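PDB 3LDF: methyltransferase from Streptococcus mutans, which binds S-adenosyl-L-homocysteine and is probably an S-adenosylmethionine-dependent methyltransferase acting on RNA. Local coordinates for residues D113-F118 with T193-D198; V119-Y124 with A163-Q168; Y222-S227 with A249-H254. All blocks are in the same frame, centred on the assembly; numbering follows the deposited sequence.

Contact 1: residues D113-F118 with T193-D198. With SAH (S-adenosyl-L-homocysteine), chain B.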
loop_
_atom_site.group_PDB
_atom_site.type_symbol
_atom_site.label_atom_id
_atom_site.label_comp_id
_atom_site.label_asym_id
_atom_site.label_seq_id
_atom_site.Cartn_x
_atom_site.Cartn_y
_atom_site.Cartn_z
ATOM N N ASP A 113 -5.107 -10.058 -2.333
ATOM C CA ASP A 113 -5.422 -9.758 -0.959
ATOM C C ASP A 113 -6.568 -10.618 -0.429
ATOM O O ASP A 113 -7.534 -10.934 -1.157
ATOM C CB ASP A 113 -5.796 -8.274 -0.827
ATOM C CG ASP A 113 -4.627 -7.375 -0.988
ATOM O OD1 ASP A 113 -3.552 -7.627 -0.389
ATOM O OD2 ASP A 113 -4.806 -6.359 -1.671
ATOM N N CYS A 114 -6.481 -10.985 0.851
ATOM C CA CYS A 114 -7.638 -11.643 1.403
ATOM C C CYS A 114 -8.444 -10.737 2.331
ATOM O O CYS A 114 -7.872 -9.891 3.047
ATOM C CB CYS A 114 -7.318 -13.037 1.922
ATOM S SG CYS A 114 -7.050 -13.233 3.656
ATOM N N TYR A 115 -9.769 -10.851 2.260
ATOM C CA TYR A 115 -10.661 -9.994 3.054
ATOM C C TYR A 115 -11.755 -10.899 3.658
ATOM O O TYR A 115 -12.827 -10.965 3.103
ATOM C CB TYR A 115 -11.320 -8.903 2.173
ATOM C CG TYR A 115 -10.475 -7.671 1.881
ATOM C CD1 TYR A 115 -10.527 -6.539 2.722
ATOM C CD2 TYR A 115 -9.584 -7.624 0.783
ATOM C CE1 TYR A 115 -9.732 -5.379 2.473
ATOM C CE2 TYR A 115 -8.804 -6.478 0.538
ATOM C CZ TYR A 115 -8.902 -5.351 1.383
ATOM O OH TYR A 115 -8.123 -4.207 1.179
ATOM N N GLY A 116 -11.505 -11.592 4.766
ATOM C CA GLY A 116 -12.516 -12.507 5.326
ATOM C C GLY A 116 -12.710 -13.684 4.377
ATOM O O GLY A 116 -11.731 -14.373 4.029
ATOM N N ASP A 117 -13.959 -13.901 3.932
ATOM C CA ASP A 117 -14.268 -15.032 3.047
ATOM C C ASP A 117 -14.045 -14.709 1.559
ATOM O O ASP A 117 -14.320 -15.562 0.737
ATOM C CB ASP A 117 -15.724 -15.527 3.226
ATOM C CG ASP A 117 -16.012 -16.056 4.648
ATOM O OD1 ASP A 117 -15.293 -16.974 5.116
ATOM O OD2 ASP A 117 -16.972 -15.553 5.285
ATOM N N PHE A 118 -13.584 -13.504 1.226
ATOM C CA PHE A 118 -13.364 -13.138 -0.192
ATOM C C PHE A 118 -11.900 -12.793 -0.498
ATOM O O PHE A 118 -11.155 -12.375 0.405
ATOM C CB PHE A 118 -14.360 -12.014 -0.618
ATOM C CG PHE A 118 -15.847 -12.419 -0.464
ATOM C CD1 PHE A 118 -16.531 -13.017 -1.515
ATOM C CD2 PHE A 118 -16.510 -12.285 0.760
ATOM C CE1 PHE A 118 -17.859 -13.427 -1.384
ATOM C CE2 PHE A 118 -17.845 -12.676 0.893
ATOM C CZ PHE A 118 -18.513 -13.271 -0.190
ATOM N N THR A 193 -10.605 0.129 -0.977
ATOM C CA THR A 193 -11.485 -0.866 -0.317
ATOM C C THR A 193 -11.961 -0.470 1.115
ATOM O O THR A 193 -12.626 -1.277 1.797
ATOM C CB THR A 193 -10.705 -2.185 -0.100
ATOM O OG1 THR A 193 -9.571 -1.886 0.747
ATOM C CG2 THR A 193 -10.222 -2.840 -1.451
ATOM N N GLY A 194 -11.632 0.738 1.549
ATOM C CA GLY A 194 -11.934 1.182 2.886
ATOM C C GLY A 194 -10.764 1.139 3.872
ATOM O O GLY A 194 -10.826 1.707 4.992
ATOM N N ILE A 195 -9.692 0.491 3.446
ATOM C CA ILE A 195 -8.528 0.303 4.290
ATOM C C ILE A 195 -7.309 -0.017 3.370
ATOM O O ILE A 195 -7.459 -0.710 2.365
ATOM C CB ILE A 195 -8.778 -0.860 5.332
ATOM C CG1 ILE A 195 -7.667 -0.879 6.397
ATOM C CG2 ILE A 195 -8.793 -2.236 4.674
ATOM C CD1 ILE A 195 -8.104 -1.572 7.673
ATOM N N PHE A 196 -6.141 0.515 3.734
ATOM C CA PHE A 196 -4.839 0.095 3.283
ATOM C C PHE A 196 -4.270 -0.821 4.335
ATOM O O PHE A 196 -3.824 -0.374 5.432
ATOM C CB PHE A 196 -3.909 1.346 3.089
ATOM C CG PHE A 196 -4.348 2.202 1.910
ATOM C CD1 PHE A 196 -3.825 1.947 0.624
ATOM C CD2 PHE A 196 -5.372 3.166 2.066
ATOM C CE1 PHE A 196 -4.286 2.700 -0.499
ATOM C CE2 PHE A 196 -5.814 3.905 1.007
ATOM C CZ PHE A 196 -5.279 3.669 -0.314
ATOM N N LEU A 197 -4.228 -2.097 3.982
ATOM C CA LEU A 197 -3.778 -3.147 4.856
ATOM C C LEU A 197 -2.338 -2.992 5.233
ATOM O O LEU A 197 -1.905 -3.564 6.256
ATOM C CB LEU A 197 -3.952 -4.528 4.192
ATOM C CG LEU A 197 -5.408 -4.895 3.859
ATOM C CD1 LEU A 197 -5.515 -6.120 2.927
ATOM C CD2 LEU A 197 -6.378 -4.996 5.103
ATOM N N ASP A 198 -1.576 -2.266 4.397
ATOM C CA ASP A 198 -0.112 -2.191 4.606
ATOM C C ASP A 198 0.308 -1.385 5.842
ATOM O O ASP A 198 1.467 -1.427 6.261
ATOM C CB ASP A 198 0.660 -1.810 3.342
ATOM C CG ASP A 198 0.573 -0.309 2.976
ATOM O OD1 ASP A 198 -0.285 0.460 3.463
ATOM O OD2 ASP A 198 1.390 0.103 2.121
HETATM N N SAH B . -4.438 7.900 5.332
HETATM C CA SAH B . -5.609 7.203 4.709
HETATM C CB SAH B . -5.328 6.872 3.206
HETATM C CG SAH B . -5.316 8.150 2.292
HETATM S SD SAH B . -6.203 7.921 0.742
HETATM C C SAH B . -5.914 6.038 5.601
HETATM O O SAH B . -5.312 5.936 6.710
HETATM O OXT SAH B . -6.734 5.166 5.214
HETATM C "C5'" SAH B . -6.173 9.614 0.144
HETATM C "C4'" SAH B . -7.272 10.534 0.730
HETATM O "O4'" SAH B . -6.844 11.908 0.730
HETATM C "C3'" SAH B . -8.609 10.529 -0.044
HETATM O "O3'" SAH B . -9.614 10.176 0.900
HETATM C "C2'" SAH B . -8.893 11.970 -0.462
HETATM O "O2'" SAH B . -10.249 12.324 -0.143
HETATM C "C1'" SAH B . -7.989 12.760 0.506
HETATM N N9 SAH B . -7.493 14.101 0.061
HETATM C C8 SAH B . -6.823 14.418 -1.108
HETATM N N7 SAH B . -6.480 15.738 -1.113
HETATM C C5 SAH B . -6.921 16.274 0.063
HETATM C C6 SAH B . -6.884 17.591 0.721
HETATM N N6 SAH B . -6.283 18.641 0.087
HETATM N N1 SAH B . -7.431 17.714 1.973
HETATM C C2 SAH B . -8.034 16.685 2.612
HETATM N N3 SAH B . -8.090 15.454 2.077
HETATM C C4 SAH B . -7.582 15.195 0.827
#
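Tyr115 reaches from a beta hairpin into the loop 193-198, where its OH is hydrogen-bonded to Thr193 OG1 at 2.8 Å. The hairpin joins strands 110-115 and 118-123 through a type II' turn from Tyr115 to Phe118, with Gly116 at positive phi, closed by Tyr115 N to Phe118 O (2.8 Å). Tyr115 is the last residue of its strand, and chi1 of -81° sets CG beside its own backbone N, with the ring projecting to the loop. Either hydroxyl could supply the proton. Thr193 holds OG1 between its backbone N and carbonyl carbon (chi1 60°), facing the phenol, while its CG2 also lies beside Tyr115 OH.

Two aliphatic groups complete the grip on the ring. Ile195 CG2 comes to the ring edge, near the ring plane, 4.0 Å from Tyr115 CE1, and Leu197 CD1 approaches obliquely, 3.8 Å from Tyr115 CZ. The phenol end is therefore buried among a hydroxyl and methyl groups, and Val185 and Ala96 add further cover. Asp113 points the same way, but its carboxylate is taken by a salt bridge from OD1 to Arg98 NE.

Beyond the loop lies the cofactor product. Phe196, whose side chain points away from the hairpin, lays its ring obliquely against S-adenosyl-L-homocysteine, with Phe196 CE2 3.7 Å from the ligand's CB.

Contact 2: residues V119-Y124 with A163-Q168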
loop_
_atom_site.group_PDB
_atom_site.type_symbol
_atom_site.label_atom_id
_atom_site.label_comp_id
_atom_site.label_asym_id
_atom_site.label_seq_id
_atom_site.Cartn_x
_atom_site.Cartn_y
_atom_site.Cartn_z
ATOM N N VAL A 119 -11.488 -12.979 -1.753
ATOM C CA VAL A 119 -10.184 -12.547 -2.233
ATOM C C VAL A 119 -10.277 -11.396 -3.239
ATOM O O VAL A 119 -11.296 -11.269 -3.991
ATOM C CB VAL A 119 -9.319 -13.722 -2.841
ATOM C CG1 VAL A 119 -8.951 -14.660 -1.768
ATOM C CG2 VAL A 119 -10.053 -14.479 -3.878
ATOM N N LEU A 120 -9.199 -10.603 -3.309
ATOM C CA LEU A 120 -9.079 -9.519 -4.340
ATOM C C LEU A 120 -7.759 -9.562 -5.103
ATOM O O LEU A 120 -6.682 -9.489 -4.484
ATOM C CB LEU A 120 -9.163 -8.131 -3.664
ATOM C CG LEU A 120 -9.117 -6.853 -4.527
ATOM C CD1 LEU A 120 -10.459 -6.685 -5.250
ATOM C CD2 LEU A 120 -8.790 -5.515 -3.625
ATOM N N PHE A 121 -7.864 -9.580 -6.417
ATOM C CA PHE A 121 -6.742 -9.631 -7.349
ATOM C C PHE A 121 -6.623 -8.235 -7.966
ATOM O O PHE A 121 -7.617 -7.622 -8.302
ATOM C CB PHE A 121 -7.013 -10.612 -8.567
ATOM C CG PHE A 121 -7.102 -12.093 -8.207
ATOM C CD1 PHE A 121 -6.038 -12.953 -8.450
ATOM C CD2 PHE A 121 -8.297 -12.652 -7.730
ATOM C CE1 PHE A 121 -6.129 -14.318 -8.127
ATOM C CE2 PHE A 121 -8.402 -14.007 -7.432
ATOM C CZ PHE A 121 -7.316 -14.850 -7.621
ATOM N N SER A 122 -5.388 -7.801 -8.199
ATOM C CA SER A 122 -5.132 -6.554 -8.883
ATOM C C SER A 122 -4.116 -6.854 -9.979
ATOM O O SER A 122 -3.080 -7.538 -9.740
ATOM C CB SER A 122 -4.558 -5.495 -7.953
ATOM O OG SER A 122 -5.249 -5.372 -6.706
ATOM N N TRP A 123 -4.463 -6.360 -11.177
ATOM C CA TRP A 123 -3.696 -6.552 -12.416
ATOM C C TRP A 123 -2.924 -5.249 -12.695
ATOM O O TRP A 123 -3.575 -4.185 -12.887
ATOM C CB TRP A 123 -4.655 -6.907 -13.598
ATOM C CG TRP A 123 -5.666 -8.015 -13.216
ATOM C CD1 TRP A 123 -7.072 -7.920 -13.178
ATOM C CD2 TRP A 123 -5.345 -9.360 -12.746
ATOM N NE1 TRP A 123 -7.612 -9.132 -12.724
ATOM C CE2 TRP A 123 -6.584 -10.020 -12.464
ATOM C CE3 TRP A 123 -4.129 -10.070 -12.564
ATOM C CZ2 TRP A 123 -6.637 -11.358 -12.018
ATOM C CZ3 TRP A 123 -4.186 -11.421 -12.118
ATOM C CH2 TRP A 123 -5.428 -12.034 -11.822
ATOM N N TYR A 124 -1.583 -5.293 -12.740
ATOM C CA TYR A 124 -0.848 -4.026 -12.974
ATOM C C TYR A 124 -0.343 -3.804 -14.445
ATOM O O TYR A 124 0.363 -2.828 -14.729
ATOM C CB TYR A 124 0.300 -3.864 -11.986
ATOM C CG TYR A 124 -0.136 -3.537 -10.545
ATOM C CD1 TYR A 124 -0.006 -2.245 -10.037
ATOM C CD2 TYR A 124 -0.671 -4.523 -9.721
ATOM C CE1 TYR A 124 -0.371 -1.963 -8.703
ATOM C CE2 TYR A 124 -1.062 -4.260 -8.422
ATOM C CZ TYR A 124 -0.905 -2.984 -7.898
ATOM O OH TYR A 124 -1.296 -2.718 -6.573
ATOM N N ALA A 163 -14.435 -5.237 -10.676
ATOM C CA ALA A 163 -15.492 -6.154 -11.126
ATOM C C ALA A 163 -15.511 -7.413 -10.272
ATOM O O ALA A 163 -14.488 -7.779 -9.672
ATOM C CB ALA A 163 -15.365 -6.484 -12.647
ATOM N N HIS A 164 -16.689 -8.030 -10.166
ATOM C CA HIS A 164 -16.805 -9.342 -9.551
ATOM C C HIS A 164 -16.033 -10.300 -10.454
ATOM O O HIS A 164 -16.175 -10.229 -11.680
ATOM C CB HIS A 164 -18.301 -9.767 -9.454
ATOM C CG HIS A 164 -18.521 -11.139 -8.881
ATOM N ND1 HIS A 164 -18.034 -11.525 -7.653
ATOM C CD2 HIS A 164 -19.189 -12.208 -9.359
ATOM C CE1 HIS A 164 -18.377 -12.772 -7.405
ATOM N NE2 HIS A 164 -19.095 -13.205 -8.418
ATOM N N LEU A 165 -15.222 -11.174 -9.858
ATOM C CA LEU A 165 -14.436 -12.139 -10.644
ATOM C C LEU A 165 -14.939 -13.623 -10.672
ATOM O O LEU A 165 -15.034 -14.199 -11.747
ATOM C CB LEU A 165 -12.948 -12.077 -10.261
ATOM C CG LEU A 165 -11.949 -13.014 -10.942
ATOM C CD1 LEU A 165 -11.916 -12.818 -12.460
ATOM C CD2 LEU A 165 -10.560 -12.711 -10.298
ATOM N N TYR A 166 -15.181 -14.249 -9.521
ATOM C CA TYR A 166 -15.788 -15.618 -9.491
ATOM C C TYR A 166 -16.497 -15.926 -8.170
ATOM O O TYR A 166 -16.203 -15.292 -7.169
ATOM C CB TYR A 166 -14.726 -16.704 -9.793
ATOM C CG TYR A 166 -13.614 -16.880 -8.733
ATOM C CD1 TYR A 166 -13.901 -17.425 -7.456
ATOM C CD2 TYR A 166 -12.276 -16.546 -9.021
ATOM C CE1 TYR A 166 -12.910 -17.651 -6.519
ATOM C CE2 TYR A 166 -11.267 -16.765 -8.073
ATOM C CZ TYR A 166 -11.589 -17.320 -6.832
ATOM O OH TYR A 166 -10.607 -17.531 -5.881
ATOM N N GLY A 167 -17.372 -16.915 -8.158
ATOM C CA GLY A 167 -17.974 -17.450 -6.933
ATOM C C GLY A 167 -19.111 -16.584 -6.450
ATOM O O GLY A 167 -19.766 -15.925 -7.267
ATOM N N GLN A 168 -19.381 -16.612 -5.133
ATOM C CA GLN A 168 -20.459 -15.827 -4.527
ATOM C C GLN A 168 -20.110 -14.348 -4.583
ATOM O O GLN A 168 -18.917 -13.972 -4.686
ATOM C CB GLN A 168 -20.658 -16.190 -3.058
ATOM C CG GLN A 168 -21.595 -17.335 -2.869
ATOM C CD GLN A 168 -21.402 -18.055 -1.554
ATOM O OE1 GLN A 168 -21.478 -17.458 -0.471
ATOM N NE2 GLN A 168 -21.130 -19.362 -1.651
#
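Leu165, Phe121 and Tyr166 form the heart of a contact that spans one mixed beta sheet, between strand 118-123 and the outermost strand 162-165. Strand 148-153 runs between the two, so they meet through side chains alone. A classic beta bulge, in which Leu165 and Tyr166 both face Ala149 of that middle strand, lets two successive residues contribute to the same cluster.

Leu165 extends with CG anti to its backbone N (chi1 179°), and its CD2 methyl does the touching, 3.4 Å from Phe121 CD2. The two side chains cross at about a right angle, and the methyl sits obliquely to the phenyl ring. The same methyl also comes to the edge of the Trp123 indole, close to its plane, while Trp123 NE1 is hydrogen-bonded to Glu151 OE1.

Tyr166 starts off to one side of strand 118-123, but its ring comes back toward it, and Tyr166 CE2 lies 4.0 Å from Phe121 CE2. Helix 132-142 covers this cluster: Phe139 meets Phe121 edge-to-face, and Arg140 makes a cation-pi contact with Tyr166. At the far end of the phenol, Tyr166 OH rests 3.7 Å from Val119 CG2.

Contact 3: residues Y222-S227 with A249-H254. With SAH (S-adenosyl-L-homocysteine), chain B.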
loop_
_atom_site.group_PDB
_atom_site.type_symbol
_atom_site.label_atom_id
_atom_site.label_comp_id
_atom_site.label_asym_id
_atom_site.label_seq_id
_atom_site.Cartn_x
_atom_site.Cartn_y
_atom_site.Cartn_z
ATOM N N TYR A 222 -9.374 9.506 5.014
ATOM C CA TYR A 222 -10.065 8.520 4.164
ATOM C C TYR A 222 -11.312 7.951 4.895
ATOM O O TYR A 222 -12.406 8.560 4.842
ATOM C CB TYR A 222 -9.076 7.425 3.655
ATOM C CG TYR A 222 -9.713 6.399 2.739
ATOM C CD1 TYR A 222 -10.694 6.788 1.801
ATOM C CD2 TYR A 222 -9.376 5.031 2.842
ATOM C CE1 TYR A 222 -11.348 5.844 0.957
ATOM C CE2 TYR A 222 -10.008 4.067 1.969
ATOM C CZ TYR A 222 -11.000 4.497 1.072
ATOM O OH TYR A 222 -11.618 3.591 0.274
ATOM N N THR A 223 -11.150 6.840 5.623
ATOM C CA THR A 223 -12.283 6.287 6.393
ATOM C C THR A 223 -11.898 6.236 7.893
ATOM O O THR A 223 -12.487 5.480 8.685
ATOM C CB THR A 223 -12.694 4.876 5.898
ATOM O OG1 THR A 223 -11.640 3.962 6.213
ATOM C CG2 THR A 223 -12.875 4.817 4.363
ATOM N N ALA A 224 -10.909 7.042 8.263
ATOM C CA ALA A 224 -10.517 7.200 9.692
ATOM C C ALA A 224 -10.026 5.901 10.352
ATOM O O ALA A 224 -10.165 5.703 11.553
ATOM C CB ALA A 224 -11.668 7.913 10.542
ATOM N N ALA A 225 -9.465 4.990 9.581
ATOM C CA ALA A 225 -8.979 3.738 10.190
ATOM C C ALA A 225 -7.896 4.001 11.290
ATOM O O ALA A 225 -7.858 3.265 12.316
ATOM C CB ALA A 225 -8.410 2.824 9.129
ATOM N N PHE A 226 -7.036 5.020 11.096
ATOM C CA PHE A 226 -6.082 5.329 12.167
ATOM C C PHE A 226 -6.776 5.854 13.471
ATOM O O PHE A 226 -6.292 5.574 14.571
ATOM C CB PHE A 226 -5.004 6.367 11.722
ATOM C CG PHE A 226 -3.868 5.821 10.801
ATOM C CD1 PHE A 226 -3.047 4.767 11.203
ATOM C CD2 PHE A 226 -3.553 6.493 9.606
ATOM C CE1 PHE A 226 -1.961 4.321 10.371
ATOM C CE2 PHE A 226 -2.479 6.103 8.788
ATOM C CZ PHE A 226 -1.689 5.003 9.140
ATOM N N SER A 227 -7.867 6.629 13.329
ATOM C CA SER A 227 -8.619 7.214 14.445
ATOM C C SER A 227 -9.349 6.174 15.275
ATOM O O SER A 227 -9.344 6.230 16.502
ATOM C CB SER A 227 -9.640 8.213 13.915
ATOM O OG SER A 227 -9.013 9.180 13.146
ATOM N N ALA A 249 -19.939 8.608 6.522
ATOM C CA ALA A 249 -20.604 7.287 6.716
ATOM C C ALA A 249 -19.564 6.186 6.822
ATOM O O ALA A 249 -19.759 5.240 7.611
ATOM C CB ALA A 249 -21.651 6.926 5.521
ATOM N N LEU A 250 -18.496 6.261 5.992
ATOM C CA LEU A 250 -17.516 5.160 5.945
ATOM C C LEU A 250 -16.655 5.101 7.249
ATOM O O LEU A 250 -16.219 4.029 7.690
ATOM C CB LEU A 250 -16.642 5.243 4.690
ATOM C CG LEU A 250 -17.309 5.117 3.286
ATOM C CD1 LEU A 250 -16.246 5.247 2.216
ATOM C CD2 LEU A 250 -18.134 3.848 3.087
ATOM N N SER A 251 -16.416 6.264 7.853
ATOM C CA SER A 251 -15.768 6.346 9.179
ATOM C C SER A 251 -16.681 5.919 10.326
ATOM O O SER A 251 -16.240 5.209 11.188
ATOM C CB SER A 251 -15.285 7.776 9.429
ATOM O OG SER A 251 -14.422 8.135 8.412
ATOM N N LEU A 252 -17.952 6.365 10.300
ATOM C CA LEU A 252 -18.947 6.047 11.326
ATOM C C LEU A 252 -19.042 4.529 11.466
ATOM O O LEU A 252 -19.020 3.974 12.588
ATOM C CB LEU A 252 -20.331 6.687 10.996
ATOM C CG LEU A 252 -20.444 8.231 11.070
ATOM C CD1 LEU A 252 -21.753 8.995 10.476
ATOM C CD2 LEU A 252 -20.246 8.665 12.548
ATOM N N ALA A 253 -19.085 3.855 10.314
ATOM C CA ALA A 253 -19.138 2.372 10.250
ATOM C C ALA A 253 -18.038 1.611 11.083
ATOM O O ALA A 253 -18.348 0.691 11.836
ATOM C CB ALA A 253 -19.176 1.908 8.756
ATOM N N HIS A 254 -16.760 1.971 11.005
ATOM C CA HIS A 254 -15.803 1.324 11.929
ATOM C C HIS A 254 -16.198 1.592 13.420
ATOM O O HIS A 254 -16.101 0.695 14.250
ATOM C CB HIS A 254 -14.385 1.851 11.771
ATOM C CG HIS A 254 -13.858 1.874 10.379
ATOM N ND1 HIS A 254 -13.038 2.892 9.930
ATOM C CD2 HIS A 254 -13.968 1.001 9.358
ATOM C CE1 HIS A 254 -12.700 2.663 8.670
ATOM N NE2 HIS A 254 -13.262 1.528 8.301
HETATM N N SAH B . -4.438 7.900 5.332
HETATM C CA SAH B . -5.609 7.203 4.709
HETATM C CB SAH B . -5.328 6.872 3.206
HETATM C CG SAH B . -5.316 8.150 2.292
HETATM S SD SAH B . -6.203 7.921 0.742
HETATM C C SAH B . -5.914 6.038 5.601
HETATM O O SAH B . -5.312 5.936 6.710
HETATM O OXT SAH B . -6.734 5.166 5.214
HETATM C "C5'" SAH B . -6.173 9.614 0.144
HETATM C "C4'" SAH B . -7.272 10.534 0.730
HETATM O "O4'" SAH B . -6.844 11.908 0.730
HETATM C "C3'" SAH B . -8.609 10.529 -0.044
HETATM O "O3'" SAH B . -9.614 10.176 0.900
HETATM C "C2'" SAH B . -8.893 11.970 -0.462
HETATM O "O2'" SAH B . -10.249 12.324 -0.143
HETATM C "C1'" SAH B . -7.989 12.760 0.506
HETATM N N9 SAH B . -7.493 14.101 0.061
HETATM C C8 SAH B . -6.823 14.418 -1.108
HETATM N N7 SAH B . -6.480 15.738 -1.113
HETATM C C5 SAH B . -6.921 16.274 0.063
HETATM C C6 SAH B . -6.884 17.591 0.721
HETATM N N6 SAH B . -6.283 18.641 0.087
HETATM N N1 SAH B . -7.431 17.714 1.973
HETATM C C2 SAH B . -8.034 16.685 2.612
HETATM N N3 SAH B . -8.090 15.454 2.077
HETATM C C4 SAH B . -7.582 15.195 0.827
#
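Thr223, in the loop leading to helix 225-232, packs against one side of helix 247-257 and meets Leu250, Ser251 and His254, which span about one turn. Its methyl CG2 packs on Leu250, 3.8 Å from Leu250 CB, the two side chains crossing obliquely. Its hydroxyl lies at the edge of the His254 imidazole, in the ring plane, although the fit of this ring against Thr223 is uncertain in detail; the carbonyl oxygen of Leu250 sits over the centre of one ring face. Next along the helix, Ser251 OG comes 3.5 Å from Ala224 CB, and Ser251 CA makes a C-H...O contact with Thr223 O (3.4 Å, angle at H 143°).

Two of the polar ends are satisfied elsewhere: Thr223 OG1 is hydrogen-bonded to Gly194 O, and Ser251 OG returns to Ser247 O in its own helix. A chi1 of -50° turns the His254 ring to the loop, where NE2 makes a weak hydrogen bond to Asn184 O and Tyr183 meets the ring edge-to-face.

This is the region of a Rossmann-like methyltransferase where strand 215-219 gives way, through a loop that runs past the ligand, to helix 225-232, with Ala224 as N-cap. Tyr222 and Phe226 face S-adenosyl-L-homocysteine while Thr223 and Ala224 meet the neighbouring helix.

A chi1 of -178° carries the Tyr222 ring away from its own amide nitrogen, and the ring receives the ligand's OXT at its edge, in plane, 3.6 Å from Tyr222 CD2. Thr223 CG2 lies over the centre of one face of this ring, so the same methyl touches both the phenol and Leu250. Tyr222 N is hydrogen-bonded to Asp242 OD1, which also binds the ligand. On the ligand's other carboxylate oxygen, Phe226 CD2 approaches SAH O to 3.4 Å.

How the contacts relate
Along the chain, contact 2 is nested inside the loop closed by contact 1, and contact 3 opens only after contact 1 has closed. Contacts 1 and 2, with centres 12 Å apart, both reach one five-stranded mixed sheet, contact 1 through strand 110-115, which is linked to its neighbour 118-123 by a probable hydrogen bond from Asp113 N to Leu120 O, 2.7 Å. Contacts 1 and 3, with centres 15 Å apart, meet where loop 193-198 touches loop 222-224, and both touch the bound ligand. Contacts 2 and 3 have centres 24 Å apart, nearest atoms about 10 Å apart, and do not touch. Loop 193-198 thus bridges the sheet of strands 110-115 and 118-123 and the ligand-binding Rossmann-like part.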